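PDB 3GO9: insulinase family protease from Yersinia pestis, which is of unknown function but is predicted to be a protease of the insulinase (M16) family, whose active members are zinc-dependent peptidases. Local coordinates for residues P170-Y174 against V257-N261; L294-A298 against L368-K372; Q263-D267 against P446-V452; V56-S62 against F202-Y207. All blocks are in the same frame, centred on the assembly; numbering follows the deposited sequence. Where two conformers were deposited one is given.

Interaction 1: residues P170-Y174 against V257-N261; sequences PWWRY and VSLMN
Leu259 presents its two methyl groups to the first turn of helix 170-175. CD1 lies 3.9 Å from the CA of Trp171 and also meets the rim of that indole, close to the ring plane at CE3. Both CD1 and CD2 then rest against CB of Tyr174, so the forked end of the leucine fills the angle between two aromatic residues three positions apart on the helix. Pro170, at the start of this turn, sits over the backbone of Met260, its CG 3.2 Å from the Met260 O, a snug approach of ring CH to carbonyl. Tyr174 completes the row. With its CG anti to the backbone N (chi1 -179°) the phenol swings to the Val257 end of the strand, where Val257 CG1 lies 4.0 Å above one ring face, offset toward the rim, and Val257 CG2 touches CE1. No hydrogen bond crosses the contact. Strand 257-261 is instead bonded through its backbone to strand 440-446, whose Val442 and Met444 also touch Trp171. The axes of segments 170-174 and 257-261 approach to 8.8 Å, with their N-to-C directions 138° apart: alpha-on-beta packing of a helix against the outermost strand of a five-stranded mixed sheet.

Interaction 2: residues L294-A298 against L368-K372; sequences LAREA and LMTQK
Glu297 and Lys372 reach toward each other from two different helices and form the polar part of this contact. Lys372 NZ donates to Glu297 OE1 (2.7 Å), which accepts through its syn lone pair, on the side of the other carboxylate oxygen, while OE2 at 3.0 Å from NZ takes a second, weak bond. The glutamate gets there with an extended chain. The lysine first curls back, with bends at chi2 (-47°) and chi3 (-64°), and only its last bond is straightened. Its ammonium group is also bonded to Gln375 OE1 on its own helix, so both a charge and an amide hold it, and the carboxylate would be expected to favour the protonated amine. Segments 294-298 and 368-372, of helices 283-309 and 362-377, fall in the M16 inactive-domain family region; their directions differ by 115°, and their axes stay 12.2 Å apart, a gap that side chains fill. Apolar contacts occupy the rest. Leu368 CD2 packs on Ala298 CB at 3.8 Å and faces Leu294 CD1 at 4.1 Å. The same Leu294 methyl lies 3.9 Å from both CG and CD of Lys372, and the leucine and the lysine run alongside one another, pointing opposite ways, so that the bent lysine methylenes extend the hydrophobic patch up to the salt bridge. Leu427 of helix 424-435 touches Leu368 from outside the pair, and Leu422 touches Leu294. Leu419 and Arg415 of helix 408-421 lie against Lys372.

Interaction 3: residues Q263-D267 against P446-V452; sequences QAAQD and PKGEPEV
Asp267 and Glu449 bring their carboxylates together at an oblique angle, the two planes 66° apart, with Asp267 OD1 only 2.5 Å from Glu449 OE2. So short a separation is best explained by a proton on one of the two acids, probably donated to the other. Glu449 reaches the aspartate with an extended chain, its CG anti to the backbone N (chi1 -167°). Gln445 NE2 is hydrogen-bonded to the same Glu449 OE2. A water bonds to Glu449 OE1 at 2.7 Å and, weakly, accepts from Asp267 N. The Asp267 side chain stands roughly perpendicular to that of Pro446, and its OD1 lies 3.2 Å from Pro446 CD. Pro446 thus slots into the bend of segment 263-267: Ala264 O approaches CB at 3.4 Å, Gln266 CA lies against CG, and Ala264 CB borders the same ring carbon. The contact follows from the strand order. Strand 440-446 is inserted between strands 257-261 and 267-276, and the connection that joins those two strands wraps round the end of the inserted one. Just there the chain of 446-449 reverses in a type II beta turn, closed by Glu449 N to Pro446 O at 3.1 Å. Gly448 takes the positive phi of 89° that such a turn needs at its third position. A second water bridges the backbones, donating to Ala264 O and accepting from Lys447 N at 2.9 Å. Val452 CG2 is only loosely near Asp267 OD2, while Val338 touches Asp267, Glu449 and Val452.

Interaction 4: residues V56-S62 against F202-Y207; sequences VNTGSLS and FYQQWY
Two CH-pi contacts set the aromatic side chains of segment 202-207 against the loop 56-62. Val56 CG1 stands almost straight above the Tyr207 ring, 3.9 Å from its centroid and 5° off the normal, while Tyr203 CD1, from the last turn of helix 196-206, lies over the opposite face. Ser62 CB takes the equivalent place on Trp206, 3.8 Å from the centroid of the five-membered ring, and its OG leans over the same indole face toward CE3; Gln205 NE2 lies above the other face. Apolar packing is centred on Thr58. Its CG2, anti to the backbone N, presses on Trp206 CB at 3.6 Å and is also near Phe202 CZ and Tyr207 CE1, so one methyl meets three aromatic side chains. Polar links are fewer. The torsion that sends the methyl inward (chi1 -62°) leaves Thr58 OG1 beside the backbone N, where it gives a weak hydrogen bond of 2.9 Å to Trp206 O. That carbonyl, at the end of the helix, also accepts from Arg240 NH2, which reaches Asn57 O as well. Ser62 O meets the edge of the Phe202 ring at CE1 (3.7 Å), and a water accepts from Trp206 NE1 at 3.1 Å and lies within bonding distance of Ser62 O. The contact fastens the final turn of helix 196-206 to the chain leaving strand 50-56. Leu74 of helix 70-80 touches Phe202, Tyr203 and Tyr207, and Met212 of the adjacent strand 212-218 touches both Val56 and Tyr207.

Interactions 1 and 3 are neighbours at one end of the five-stranded sheet: their centres lie 11 Å apart, and Asn261 O probably accepts a hydrogen bond from Lys447 N at 2.7 Å. Interaction 2 falls inside the chain loop closed by interaction 3, yet its centre is 34 Å from it. Interaction 4 joins the loop after strand 50-56 of the seven-stranded sheet to helix 196-206, about 43 Å between centres from interaction 2. Interactions 1 and 4 alternate along the sequence, with centres 30 Å apart. The Trp171, Ala298 and Tyr207 side chains lie about 8, 11 and 13 Å from bound zinc ions, but none of the segment residues is among the zinc ligands.

Interaction 1: residues P170-Y174 against V257-N261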
# COMPACT_ATOMS: atom_id res chain seq x y z
N PRO A 170 6.33 -5.45 17.18
CA PRO A 170 6.66 -4.32 18.07
C PRO A 170 6.87 -2.95 17.39
O PRO A 170 6.50 -1.90 17.96
CB PRO A 170 7.96 -4.77 18.74
CG PRO A 170 7.78 -6.29 18.82
CD PRO A 170 7.04 -6.68 17.58
N TRP A 171 7.39 -2.95 16.18
CA TRP A 171 7.44 -1.72 15.39
C TRP A 171 6.05 -1.07 15.21
O TRP A 171 5.88 0.14 15.35
CB TRP A 171 8.06 -1.94 14.02
CG TRP A 171 7.78 -0.87 13.07
CD1 TRP A 171 6.95 -0.96 12.01
CD2 TRP A 171 8.23 0.50 13.11
NE1 TRP A 171 6.86 0.24 11.37
CE2 TRP A 171 7.66 1.15 12.00
CE3 TRP A 171 9.06 1.23 13.96
CZ2 TRP A 171 7.87 2.50 11.72
CZ3 TRP A 171 9.30 2.61 13.66
CH2 TRP A 171 8.70 3.21 12.55
N TRP A 172 5.06 -1.87 14.82
CA TRP A 172 3.73 -1.33 14.66
C TRP A 172 3.14 -0.81 15.97
O TRP A 172 2.58 0.30 15.96
CB TRP A 172 2.82 -2.35 13.94
CG TRP A 172 1.49 -1.74 13.56
CD1 TRP A 172 0.27 -2.13 13.98
CD2 TRP A 172 1.28 -0.62 12.67
NE1 TRP A 172 -0.71 -1.31 13.43
CE2 TRP A 172 -0.12 -0.38 12.62
CE3 TRP A 172 2.11 0.20 11.91
CZ2 TRP A 172 -0.67 0.64 11.87
CZ3 TRP A 172 1.54 1.21 11.14
CH2 TRP A 172 0.18 1.43 11.14
N ARG A 173 3.34 -1.53 17.05
CA ARG A 173 2.92 -1.10 18.40
C ARG A 173 3.54 0.23 18.74
O ARG A 173 2.86 1.14 19.21
CB ARG A 173 3.25 -2.13 19.49
CG ARG A 173 2.51 -3.43 19.35
CD ARG A 173 1.01 -3.21 19.26
NE ARG A 173 0.31 -4.47 19.18
CZ ARG A 173 -0.98 -4.59 18.89
NH1 ARG A 173 -1.73 -3.50 18.66
NH2 ARG A 173 -1.52 -5.82 18.84
N TYR A 174 4.80 0.40 18.41
CA TYR A 174 5.45 1.71 18.64
C TYR A 174 4.86 2.80 17.76
O TYR A 174 4.48 3.86 18.24
CB TYR A 174 6.96 1.58 18.39
CG TYR A 174 7.71 2.86 18.62
CD1 TYR A 174 7.93 3.34 19.91
CD2 TYR A 174 8.16 3.61 17.59
CE1 TYR A 174 8.63 4.52 20.15
CE2 TYR A 174 8.84 4.83 17.82
CZ TYR A 174 9.06 5.27 19.10
OH TYR A 174 9.71 6.46 19.32
N VAL A 257 15.15 4.76 19.42
CA VAL A 257 14.46 3.73 20.18
C VAL A 257 14.98 2.36 19.84
O VAL A 257 15.36 2.10 18.71
CB VAL A 257 12.98 3.81 19.92
CG1 VAL A 257 12.68 3.51 18.46
CG2 VAL A 257 12.23 2.89 20.87
N SER A 258 15.00 1.48 20.84
CA SER A 258 15.29 0.07 20.62
C SER A 258 13.98 -0.70 20.83
O SER A 258 13.24 -0.44 21.78
CB SER A 258 16.41 -0.44 21.57
OG SER A 258 16.61 -1.87 21.41
N LEU A 259 13.72 -1.63 19.94
CA LEU A 259 12.51 -2.45 20.00
C LEU A 259 12.96 -3.87 19.90
O LEU A 259 13.58 -4.24 18.89
CB LEU A 259 11.59 -2.12 18.84
CG LEU A 259 11.18 -0.65 18.81
CD1 LEU A 259 10.43 -0.35 17.54
CD2 LEU A 259 10.34 -0.18 19.96
N MSE A 260 12.66 -4.65 20.95
CA MSE A 260 12.93 -6.10 20.92
C MSE A 260 11.93 -6.76 20.03
O MSE A 260 10.74 -6.48 20.11
CB MSE A 260 12.81 -6.78 22.28
CG MSE A 260 12.89 -8.32 22.16
SE MSE A 260 11.23 -9.38 22.14
CE MSE A 260 10.25 -9.27 20.49
N ASN A 261 12.42 -7.67 19.20
CA ASN A 261 11.63 -8.36 18.24
C ASN A 261 11.92 -9.87 18.31
O ASN A 261 13.08 -10.28 18.30
CB ASN A 261 11.97 -7.81 16.89
CG ASN A 261 11.21 -8.47 15.79
OD1 ASN A 261 10.54 -9.49 15.99
ND2 ASN A 261 11.32 -7.90 14.60

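Interaction 2: residues L294-A298 against L368-K372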
# COMPACT_ATOMS: atom_id res chain seq x y z
N LEU A 294 13.87 10.89 -6.69
CA LEU A 294 15.11 10.54 -7.37
C LEU A 294 16.34 10.76 -6.45
O LEU A 294 17.30 9.99 -6.56
CB LEU A 294 15.25 11.25 -8.71
CG LEU A 294 16.49 10.87 -9.53
CD1 LEU A 294 16.54 9.40 -9.85
CD2 LEU A 294 16.52 11.72 -10.80
N ALA A 295 16.31 11.80 -5.63
CA ALA A 295 17.38 12.04 -4.64
C ALA A 295 17.47 10.84 -3.69
O ALA A 295 18.55 10.34 -3.41
CB ALA A 295 17.13 13.31 -3.86
N ARG A 296 16.33 10.36 -3.22
CA ARG A 296 16.28 9.18 -2.36
C ARG A 296 16.85 7.96 -3.08
O ARG A 296 17.66 7.21 -2.51
CB ARG A 296 14.85 8.92 -1.86
CG ARG A 296 14.37 9.97 -0.89
CD ARG A 296 13.00 9.66 -0.29
NE ARG A 296 11.87 9.87 -1.21
CZ ARG A 296 11.07 10.93 -1.19
NH1 ARG A 296 11.28 11.94 -0.35
NH2 ARG A 296 10.07 11.03 -2.06
N GLU A 297 16.47 7.78 -4.33
CA GLU A 297 16.94 6.67 -5.10
C GLU A 297 18.45 6.78 -5.34
O GLU A 297 19.19 5.78 -5.21
CB GLU A 297 16.15 6.59 -6.40
CG GLU A 297 16.45 5.41 -7.22
CD GLU A 297 15.76 5.43 -8.54
OE1 GLU A 297 16.21 4.71 -9.43
OE2 GLU A 297 14.77 6.17 -8.71
N ALA A 298 18.91 8.00 -5.59
CA ALA A 298 20.31 8.24 -5.91
C ALA A 298 21.18 7.85 -4.72
O ALA A 298 22.23 7.24 -4.88
CB ALA A 298 20.52 9.74 -6.18
N LEU A 368 23.49 7.82 -13.51
CA LEU A 368 22.14 7.74 -12.99
C LEU A 368 21.14 8.14 -14.07
O LEU A 368 20.14 7.42 -14.30
CB LEU A 368 22.00 8.60 -11.74
CG LEU A 368 20.62 8.60 -11.04
CD1 LEU A 368 20.23 7.25 -10.51
CD2 LEU A 368 20.61 9.65 -9.95
N MSE A 369 21.39 9.27 -14.73
CA MSE A 369 20.42 9.76 -15.69
C MSE A 369 20.33 8.87 -16.94
O MSE A 369 19.25 8.68 -17.47
CB MSE A 369 20.69 11.24 -15.99
CG MSE A 369 20.79 12.08 -14.69
SE MSE A 369 19.15 11.95 -13.64
CE MSE A 369 18.38 13.17 -14.95
N THR A 370 21.45 8.29 -17.38
CA THR A 370 21.39 7.29 -18.46
C THR A 370 20.46 6.12 -18.06
O THR A 370 19.63 5.62 -18.86
CB THR A 370 22.84 6.79 -18.81
OG1 THR A 370 23.58 7.90 -19.32
CG2 THR A 370 22.84 5.68 -19.85
N GLN A 371 20.60 5.69 -16.81
CA GLN A 371 19.82 4.60 -16.28
C GLN A 371 18.34 4.97 -16.20
O GLN A 371 17.45 4.21 -16.58
CB GLN A 371 20.38 4.20 -14.90
CG GLN A 371 19.52 3.27 -14.00
CD GLN A 371 20.18 3.02 -12.62
OE1 GLN A 371 19.50 3.01 -11.57
NE2 GLN A 371 21.51 2.81 -12.62
N LYS A 372 18.05 6.18 -15.75
CA LYS A 372 16.62 6.55 -15.62
C LYS A 372 15.99 6.75 -16.99
O LYS A 372 14.83 6.44 -17.21
CB LYS A 372 16.48 7.83 -14.76
CG LYS A 372 16.96 7.72 -13.30
CD LYS A 372 16.51 6.49 -12.52
CE LYS A 372 15.04 6.44 -12.32
NZ LYS A 372 14.69 5.21 -11.55

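Interaction 3: residues Q263-D267 against P446-V452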
# COMPACT_ATOMS: atom_id res chain seq x y z
N GLN A 263 11.20 -12.43 16.10
CA GLN A 263 11.51 -13.14 14.86
C GLN A 263 12.81 -12.71 14.11
O GLN A 263 13.22 -13.34 13.13
CB GLN A 263 10.36 -12.97 13.89
CG GLN A 263 8.99 -13.30 14.49
CD GLN A 263 7.88 -12.71 13.66
OE1 GLN A 263 7.38 -11.62 13.95
NE2 GLN A 263 7.52 -13.40 12.58
N ALA A 264 13.41 -11.61 14.54
CA ALA A 264 14.65 -11.09 13.95
C ALA A 264 15.82 -12.09 14.13
O ALA A 264 16.03 -12.54 15.23
CB ALA A 264 15.00 -9.77 14.64
N ALA A 265 16.58 -12.41 13.07
CA ALA A 265 17.84 -13.20 13.22
C ALA A 265 18.98 -12.36 13.78
O ALA A 265 19.84 -12.82 14.55
CB ALA A 265 18.27 -13.84 11.90
N GLN A 266 19.00 -11.09 13.37
CA GLN A 266 20.08 -10.17 13.75
C GLN A 266 19.48 -8.78 13.85
O GLN A 266 18.28 -8.61 13.63
CB GLN A 266 21.24 -10.22 12.76
CG GLN A 266 20.94 -9.82 11.35
CD GLN A 266 20.20 -10.88 10.51
OE1 GLN A 266 20.80 -11.90 10.08
NE2 GLN A 266 18.91 -10.64 10.24
N ASP A 267 20.29 -7.78 14.20
CA ASP A 267 19.74 -6.41 14.34
C ASP A 267 19.33 -5.85 12.99
O ASP A 267 19.92 -6.17 11.98
CB ASP A 267 20.76 -5.44 14.97
CG ASP A 267 21.04 -5.71 16.43
OD1 ASP A 267 20.45 -6.64 17.00
OD2 ASP A 267 21.88 -5.01 17.03
N PRO A 446 16.96 -8.80 18.22
CA PRO A 446 16.30 -10.12 18.47
C PRO A 446 15.96 -10.32 19.93
O PRO A 446 16.71 -9.87 20.80
CB PRO A 446 17.39 -11.12 18.06
CG PRO A 446 18.28 -10.36 17.09
CD PRO A 446 18.32 -8.96 17.67
N LYS A 447 14.87 -11.04 20.21
CA LYS A 447 14.58 -11.41 21.61
C LYS A 447 15.78 -12.11 22.24
O LYS A 447 16.43 -12.92 21.59
CB LYS A 447 13.33 -12.32 21.74
CG LYS A 447 13.02 -12.64 23.22
CD LYS A 447 11.88 -13.64 23.39
CE LYS A 447 12.13 -14.54 24.62
NZ LYS A 447 10.87 -15.04 25.23
N GLY A 448 16.09 -11.76 23.48
CA GLY A 448 17.23 -12.30 24.23
C GLY A 448 18.55 -11.58 24.10
O GLY A 448 19.48 -11.81 24.88
N GLU A 449 18.65 -10.66 23.14
CA GLU A 449 19.90 -9.93 22.95
C GLU A 449 19.98 -8.76 23.94
O GLU A 449 19.03 -8.00 24.05
CB GLU A 449 19.96 -9.41 21.52
CG GLU A 449 21.32 -8.91 21.09
CD GLU A 449 21.31 -8.44 19.64
OE1 GLU A 449 21.70 -9.24 18.76
OE2 GLU A 449 20.85 -7.31 19.38
N PRO A 450 21.11 -8.60 24.64
CA PRO A 450 21.25 -7.49 25.57
C PRO A 450 20.91 -6.16 24.90
O PRO A 450 21.38 -5.91 23.80
CB PRO A 450 22.73 -7.53 25.92
CG PRO A 450 23.08 -8.97 25.81
CD PRO A 450 22.22 -9.54 24.75
N GLU A 451 20.06 -5.35 25.56
CA GLU A 451 19.63 -4.07 25.01
C GLU A 451 20.82 -3.21 24.66
O GLU A 451 21.75 -3.05 25.47
CB GLU A 451 18.70 -3.34 25.98
CG GLU A 451 18.08 -2.10 25.36
CD GLU A 451 16.93 -1.53 26.17
OE1 GLU A 451 16.85 -1.79 27.40
OE2 GLU A 451 16.10 -0.82 25.57
N VAL A 452 20.80 -2.67 23.45
CA VAL A 452 21.78 -1.68 23.03
C VAL A 452 21.33 -0.32 23.55
O VAL A 452 20.14 0.01 23.52
CB VAL A 452 21.92 -1.61 21.48
CG1 VAL A 452 22.70 -0.39 21.06
CG2 VAL A 452 22.53 -2.90 20.93
O HOH W 1 14.31 -12.82 18.03
O HOH W 2 22.41 -9.26 16.19

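Interaction 4: residues V56-S62 against F202-Y207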
# COMPACT_ATOMS: atom_id res chain seq x y z
N VAL A 56 -14.72 -2.13 0.74
CA VAL A 56 -15.83 -1.59 1.57
C VAL A 56 -15.12 -0.71 2.61
O VAL A 56 -14.22 -1.18 3.31
CB VAL A 56 -16.63 -2.71 2.28
CG1 VAL A 56 -17.79 -2.11 3.12
CG2 VAL A 56 -17.19 -3.78 1.26
N ASN A 57 -15.53 0.56 2.72
CA ASN A 57 -14.89 1.49 3.65
C ASN A 57 -15.40 1.29 5.08
O ASN A 57 -16.00 2.21 5.68
CB ASN A 57 -15.14 2.92 3.19
CG ASN A 57 -14.53 3.23 1.87
OD1 ASN A 57 -13.41 2.75 1.54
ND2 ASN A 57 -15.21 4.08 1.13
N THR A 58 -15.22 0.08 5.59
CA THR A 58 -15.61 -0.32 6.93
C THR A 58 -14.48 -1.17 7.49
O THR A 58 -14.09 -2.17 6.89
CB THR A 58 -16.86 -1.21 6.85
OG1 THR A 58 -17.90 -0.42 6.28
CG2 THR A 58 -17.32 -1.77 8.20
N GLY A 59 -13.96 -0.74 8.61
CA GLY A 59 -12.92 -1.50 9.34
C GLY A 59 -13.15 -1.38 10.82
O GLY A 59 -14.26 -1.01 11.27
N SER A 60 -12.10 -1.60 11.59
CA SER A 60 -12.20 -1.62 13.05
C SER A 60 -12.48 -0.27 13.64
O SER A 60 -12.99 -0.20 14.77
CB SER A 60 -10.94 -2.19 13.64
OG SER A 60 -9.78 -1.52 13.19
N LEU A 61 -12.15 0.81 12.94
CA LEU A 61 -12.50 2.13 13.44
C LEU A 61 -14.03 2.33 13.49
O LEU A 61 -14.48 3.22 14.24
CB LEU A 61 -11.83 3.24 12.65
CG LEU A 61 -10.35 3.38 12.69
CD1 LEU A 61 -9.81 4.31 11.62
CD2 LEU A 61 -9.89 3.83 14.12
N SER A 62 -14.83 1.52 12.79
CA SER A 62 -16.30 1.61 12.83
C SER A 62 -16.90 0.97 14.06
O SER A 62 -18.11 1.08 14.29
CB SER A 62 -16.94 0.85 11.66
OG SER A 62 -16.70 1.44 10.43
N PHE A 202 -24.74 -4.12 12.82
CA PHE A 202 -23.45 -3.52 12.43
C PHE A 202 -23.24 -3.66 10.94
O PHE A 202 -22.87 -2.73 10.26
CB PHE A 202 -22.30 -4.18 13.21
CG PHE A 202 -20.94 -3.71 12.82
CD1 PHE A 202 -20.32 -2.63 13.45
CD2 PHE A 202 -20.21 -4.40 11.91
CE1 PHE A 202 -19.06 -2.24 13.09
CE2 PHE A 202 -18.96 -4.00 11.54
CZ PHE A 202 -18.36 -2.93 12.14
N TYR A 203 -23.47 -4.87 10.43
CA TYR A 203 -23.34 -5.12 9.00
C TYR A 203 -24.22 -4.21 8.18
O TYR A 203 -23.77 -3.61 7.19
CB TYR A 203 -23.73 -6.55 8.74
CG TYR A 203 -23.93 -6.91 7.29
CD1 TYR A 203 -22.87 -6.94 6.44
CD2 TYR A 203 -25.17 -7.27 6.83
CE1 TYR A 203 -23.01 -7.25 5.10
CE2 TYR A 203 -25.35 -7.63 5.50
CZ TYR A 203 -24.26 -7.62 4.63
OH TYR A 203 -24.47 -7.99 3.31
N GLN A 204 -25.45 -4.06 8.61
CA GLN A 204 -26.41 -3.23 7.83
C GLN A 204 -26.07 -1.75 7.90
O GLN A 204 -26.25 -1.04 6.92
CB GLN A 204 -27.84 -3.50 8.26
CG GLN A 204 -28.27 -4.84 7.75
CD GLN A 204 -29.59 -5.32 8.31
OE1 GLN A 204 -30.04 -4.88 9.36
NE2 GLN A 204 -30.20 -6.26 7.59
N GLN A 205 -25.57 -1.30 9.05
CA GLN A 205 -25.16 0.08 9.26
C GLN A 205 -23.98 0.46 8.37
O GLN A 205 -23.93 1.58 7.80
CB GLN A 205 -24.79 0.36 10.73
CG GLN A 205 -24.32 1.79 10.96
CD GLN A 205 -24.11 2.12 12.44
OE1 GLN A 205 -24.45 1.34 13.33
NE2 GLN A 205 -23.55 3.28 12.69
N TRP A 206 -23.00 -0.45 8.26
CA TRP A 206 -21.74 -0.08 7.68
C TRP A 206 -21.51 -0.65 6.28
O TRP A 206 -20.70 -0.10 5.53
CB TRP A 206 -20.60 -0.46 8.62
CG TRP A 206 -20.64 0.27 9.88
CD1 TRP A 206 -21.03 -0.22 11.08
CD2 TRP A 206 -20.32 1.66 10.11
NE1 TRP A 206 -20.98 0.76 12.05
CE2 TRP A 206 -20.51 1.91 11.49
CE3 TRP A 206 -19.85 2.69 9.30
CZ2 TRP A 206 -20.26 3.14 12.07
CZ3 TRP A 206 -19.59 3.94 9.89
CH2 TRP A 206 -19.80 4.15 11.26
N TYR A 207 -22.25 -1.67 5.86
CA TYR A 207 -22.11 -2.16 4.46
C TYR A 207 -23.19 -1.49 3.62
O TYR A 207 -24.28 -2.05 3.43
CB TYR A 207 -22.19 -3.68 4.39
CG TYR A 207 -20.88 -4.42 4.59
CD1 TYR A 207 -20.08 -4.23 5.72
CD2 TYR A 207 -20.44 -5.38 3.66
CE1 TYR A 207 -18.91 -4.91 5.89
CE2 TYR A 207 -19.26 -6.09 3.82
CZ TYR A 207 -18.47 -5.84 4.95
OH TYR A 207 -17.29 -6.57 5.11
O HOH W 3 -20.61 1.11 15.09